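Local coordinates for cytochrome C (Marichromatium purpuratum 984, PDB 5LO9), which probably interconverts thiosulfate and tetrathionate as a fused TsdBA enzyme, passing electrons between its active site and an electron-accepting unit along a series of c-type hemes, at residues A[123-136]-A[411-423]. Sequence-based numbering, arbitrary orientation.
Sequences RCHGPGGVGAGAVF and EGLLVDGEVVFPP. With HEC (heme c), chain D.
The rings of F136 and F421 approach from opposite directions where two cytochrome c domains meet: the loop after the CXXCH heme-binding helix of one abuts a beta hairpin, 413-415 with 418-421, of the other. Their planes stand at 47°, an oblique pairing, with F136 CE2 3.5 Å from F421 CZ. On its heme side F136 sets CE1 3.6 Å from HEC CMD, while F421 reaches on to C405, which binds the next heme covalently; the two phenylalanines thus lie between neighbouring heme sites. Were F136 replaced by an alanine, the ring's place between HEC CMD and F421 would probably be left as a gap, and the F421 ring would be less held on that side.

Beside the rings, A132 CB sits among L413 CD2, V420 CG1 and F421 CE2. V415 has CG1 anti to its backbone N (chi1 174°), which carries this methyl to P127 CD; V130 CG2 comes alongside the same methyl at 4.1 Å. No hydrogen bond links the segments, so the join rests on apolar packing. A type I' turn from V415 to E418 closes the hairpin; the bent E418 chain leads away from the contact, and its OE1 is hydrogen-bonded to H270. On the heme side of the loop, H125 and M167 are the axial ligands of the iron, with H125 NE2 2.1 Å from HEC FE. At the classic beta bulge, L413 O accepts from both V420 N and F421 N, at 3.0 and 3.2 Å.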
# COMPACT_ATOMS: atom_id res chain seq x y z
N ARG A 123 -29.19 10.34 3.06
CA ARG A 123 -28.36 10.84 4.14
C ARG A 123 -29.18 11.57 5.21
O ARG A 123 -28.76 11.63 6.36
CB ARG A 123 -27.29 11.75 3.55
CG ARG A 123 -26.08 11.89 4.39
CD ARG A 123 -25.46 10.49 4.74
NE ARG A 123 -25.26 9.76 3.50
CZ ARG A 123 -25.52 8.48 3.28
NH1 ARG A 123 -26.00 7.70 4.24
NH2 ARG A 123 -25.27 7.99 2.07
N CYS A 124 -30.31 12.16 4.83
CA CYS A 124 -31.27 12.75 5.75
C CYS A 124 -32.54 11.93 5.87
O CYS A 124 -33.18 11.96 6.93
CB CYS A 124 -31.69 14.16 5.31
SG CYS A 124 -30.48 15.52 5.28
N HIS A 125 -32.97 11.24 4.80
CA HIS A 125 -34.24 10.53 4.82
C HIS A 125 -34.12 9.08 5.26
O HIS A 125 -35.12 8.34 5.24
CB HIS A 125 -34.91 10.59 3.44
CG HIS A 125 -35.53 11.93 3.15
ND1 HIS A 125 -36.77 12.29 3.62
CD2 HIS A 125 -35.05 13.00 2.47
CE1 HIS A 125 -37.04 13.52 3.23
NE2 HIS A 125 -36.02 13.98 2.53
N GLY A 126 -32.96 8.66 5.71
CA GLY A 126 -32.83 7.36 6.28
C GLY A 126 -32.63 6.28 5.25
O GLY A 126 -32.74 6.49 4.03
N PRO A 127 -32.32 5.08 5.73
CA PRO A 127 -32.02 3.96 4.83
C PRO A 127 -33.18 3.68 3.90
O PRO A 127 -34.33 3.53 4.33
CB PRO A 127 -31.76 2.78 5.77
CG PRO A 127 -31.70 3.36 7.16
CD PRO A 127 -32.43 4.66 7.14
N GLY A 128 -32.88 3.63 2.63
CA GLY A 128 -33.91 3.38 1.64
C GLY A 128 -35.10 4.30 1.68
O GLY A 128 -36.12 3.98 1.06
N GLY A 129 -34.95 5.45 2.35
CA GLY A 129 -36.01 6.44 2.50
C GLY A 129 -37.18 6.05 3.35
O GLY A 129 -38.30 6.48 3.11
N VAL A 130 -36.96 5.24 4.38
CA VAL A 130 -38.03 4.90 5.32
C VAL A 130 -38.24 5.98 6.37
O VAL A 130 -39.13 5.85 7.21
CB VAL A 130 -37.69 3.54 5.96
CG1 VAL A 130 -37.65 2.51 4.90
CG2 VAL A 130 -36.35 3.60 6.71
N GLY A 131 -37.47 7.06 6.31
CA GLY A 131 -37.62 8.12 7.28
C GLY A 131 -36.54 8.06 8.34
O GLY A 131 -35.95 7.02 8.59
N ALA A 132 -36.31 9.22 9.00
CA ALA A 132 -35.33 9.39 10.06
C ALA A 132 -35.94 10.24 11.17
O ALA A 132 -35.59 11.39 11.40
CB ALA A 132 -34.05 10.04 9.52
N GLY A 133 -36.86 9.65 11.90
CA GLY A 133 -37.50 10.39 12.97
C GLY A 133 -38.53 11.39 12.48
O GLY A 133 -38.97 11.37 11.33
N ALA A 134 -38.93 12.27 13.40
CA ALA A 134 -40.05 13.17 13.13
C ALA A 134 -39.68 14.28 12.14
O ALA A 134 -40.48 14.60 11.25
CB ALA A 134 -40.54 13.79 14.41
N VAL A 135 -38.47 14.83 12.26
CA VAL A 135 -38.01 15.87 11.34
C VAL A 135 -37.99 15.39 9.91
O VAL A 135 -38.30 16.15 8.98
CB VAL A 135 -36.59 16.33 11.70
CG1 VAL A 135 -36.08 17.32 10.68
CG2 VAL A 135 -36.56 16.93 13.01
N PHE A 136 -37.58 14.16 9.68
CA PHE A 136 -37.21 13.73 8.33
C PHE A 136 -38.17 12.65 7.85
O PHE A 136 -38.04 11.49 8.27
CB PHE A 136 -35.76 13.26 8.32
CG PHE A 136 -34.77 14.36 8.62
CD1 PHE A 136 -34.44 15.32 7.67
CD2 PHE A 136 -34.17 14.43 9.86
CE1 PHE A 136 -33.52 16.35 7.95
CE2 PHE A 136 -33.24 15.46 10.15
CZ PHE A 136 -32.92 16.42 9.21
N GLU A 411 -26.82 12.90 21.06
CA GLU A 411 -27.04 11.46 21.03
C GLU A 411 -27.05 10.87 19.61
O GLU A 411 -27.03 9.64 19.46
CB GLU A 411 -28.37 11.10 21.75
CG GLU A 411 -29.69 11.50 21.05
CD GLU A 411 -30.20 12.90 21.36
OE1 GLU A 411 -29.40 13.82 21.74
OE2 GLU A 411 -31.42 13.06 21.21
N GLY A 412 -27.09 11.69 18.57
CA GLY A 412 -27.23 11.19 17.22
C GLY A 412 -28.57 10.48 16.96
O GLY A 412 -29.53 10.52 17.76
N LEU A 413 -28.63 9.83 15.79
CA LEU A 413 -29.82 9.08 15.40
C LEU A 413 -29.42 7.83 14.64
O LEU A 413 -28.63 7.89 13.69
CB LEU A 413 -30.77 9.90 14.52
CG LEU A 413 -32.07 9.19 14.10
CD1 LEU A 413 -32.83 8.78 15.35
CD2 LEU A 413 -32.95 10.08 13.25
N LEU A 414 -30.04 6.72 15.01
CA LEU A 414 -29.87 5.46 14.34
C LEU A 414 -31.23 5.00 13.81
O LEU A 414 -32.26 5.21 14.46
CB LEU A 414 -29.28 4.46 15.33
CG LEU A 414 -27.77 4.26 15.27
CD1 LEU A 414 -27.03 5.55 15.37
CD2 LEU A 414 -27.34 3.39 16.43
N VAL A 415 -31.25 4.37 12.64
CA VAL A 415 -32.47 3.87 12.02
C VAL A 415 -32.21 2.44 11.55
O VAL A 415 -31.35 2.22 10.68
CB VAL A 415 -32.91 4.74 10.84
CG1 VAL A 415 -34.11 4.14 10.10
CG2 VAL A 415 -33.20 6.14 11.32
N ASP A 416 -32.95 1.48 12.10
CA ASP A 416 -32.75 0.05 11.79
C ASP A 416 -31.27 -0.33 11.97
O ASP A 416 -30.72 -1.09 11.19
CB ASP A 416 -33.24 -0.31 10.39
CG ASP A 416 -34.77 -0.11 10.20
OD1 ASP A 416 -35.25 0.03 9.03
OD2 ASP A 416 -35.50 -0.09 11.23
N GLY A 417 -30.64 0.21 13.01
CA GLY A 417 -29.24 -0.05 13.29
C GLY A 417 -28.23 0.77 12.50
O GLY A 417 -27.06 0.81 12.90
N GLU A 418 -28.63 1.39 11.39
CA GLU A 418 -27.75 2.24 10.59
C GLU A 418 -27.58 3.61 11.21
O GLU A 418 -28.52 4.18 11.78
CB GLU A 418 -28.30 2.41 9.18
CG GLU A 418 -28.45 1.11 8.37
CD GLU A 418 -27.17 0.26 8.24
OE1 GLU A 418 -26.04 0.80 8.02
OE2 GLU A 418 -27.33 -0.98 8.40
N VAL A 419 -26.37 4.16 11.09
CA VAL A 419 -26.09 5.50 11.60
C VAL A 419 -26.59 6.51 10.58
O VAL A 419 -26.00 6.65 9.51
CB VAL A 419 -24.59 5.72 11.86
CG1 VAL A 419 -24.42 7.06 12.56
CG2 VAL A 419 -23.98 4.63 12.72
N VAL A 420 -27.60 7.28 10.95
CA VAL A 420 -27.99 8.39 10.09
C VAL A 420 -27.25 9.65 10.49
O VAL A 420 -26.58 10.25 9.66
CB VAL A 420 -29.50 8.62 10.16
CG1 VAL A 420 -29.86 9.79 9.34
CG2 VAL A 420 -30.24 7.41 9.68
N PHE A 421 -27.35 10.03 11.76
CA PHE A 421 -26.67 11.22 12.28
C PHE A 421 -25.77 10.76 13.41
O PHE A 421 -26.26 10.26 14.43
CB PHE A 421 -27.66 12.27 12.77
CG PHE A 421 -28.66 12.62 11.74
CD1 PHE A 421 -28.25 13.07 10.50
CD2 PHE A 421 -30.02 12.49 12.00
CE1 PHE A 421 -29.16 13.39 9.52
CE2 PHE A 421 -30.97 12.79 11.01
CZ PHE A 421 -30.53 13.24 9.77
N PRO A 422 -24.45 10.85 13.26
CA PRO A 422 -23.56 10.28 14.23
C PRO A 422 -23.69 10.98 15.57
O PRO A 422 -23.76 12.21 15.64
CB PRO A 422 -22.17 10.53 13.63
CG PRO A 422 -22.41 10.71 12.20
CD PRO A 422 -23.73 11.35 12.08
N PRO A 423 -23.67 10.21 16.66
CA PRO A 423 -23.44 10.75 18.00
C PRO A 423 -22.12 11.49 18.09
O PRO A 423 -21.09 10.98 17.67
CB PRO A 423 -23.38 9.50 18.88
CG PRO A 423 -23.95 8.43 18.09
CD PRO A 423 -23.77 8.75 16.65
FE HEC D . -35.89 15.84 1.64
CHA HEC D . -39.03 16.43 3.02
CHB HEC D . -37.42 14.66 -1.29
CHC HEC D . -32.76 15.10 0.28
CHD HEC D . -34.37 17.27 4.42
NA HEC D . -37.86 15.59 1.00
C1A HEC D . -38.96 15.88 1.69
C2A HEC D . -40.21 15.61 0.97
C3A HEC D . -39.74 15.10 -0.32
C4A HEC D . -38.26 15.13 -0.19
CMA HEC D . -40.59 14.66 -1.48
CAA HEC D . -41.65 15.79 1.40
CBA HEC D . -42.15 14.51 2.03
CGA HEC D . -43.61 14.63 2.41
O1A HEC D . -44.11 13.74 3.13
O2A HEC D . -44.26 15.61 1.98
NB HEC D . -35.22 15.03 -0.17
C1B HEC D . -35.96 14.62 -1.20
C2B HEC D . -35.15 14.09 -2.33
C3B HEC D . -33.77 14.25 -1.86
C4B HEC D . -33.94 14.83 -0.52
CMB HEC D . -35.66 13.56 -3.64
CAB HEC D . -32.48 13.88 -2.53
CBB HEC D . -32.39 14.56 -3.86
NC HEC D . -33.92 16.12 2.24
C1C HEC D . -32.83 15.75 1.59
C2C HEC D . -31.58 16.08 2.30
C3C HEC D . -32.04 16.74 3.53
C4C HEC D . -33.51 16.71 3.37
CMC HEC D . -30.19 15.79 1.82
CAC HEC D . -31.27 17.27 4.72
CBC HEC D . -30.00 18.04 4.48
ND HEC D . -36.57 16.69 3.40
C1D HEC D . -35.83 17.22 4.36
C2D HEC D . -36.63 17.76 5.48
C3D HEC D . -38.00 17.52 5.10
C4D HEC D . -37.84 16.84 3.78
CMD HEC D . -36.15 18.42 6.71
CAD HEC D . -39.24 17.87 5.88
CBD HEC D . -39.82 19.22 5.43
CGD HEC D . -40.89 19.72 6.38
O1D HEC D . -41.90 20.22 5.84
O2D HEC D . -40.74 19.61 7.63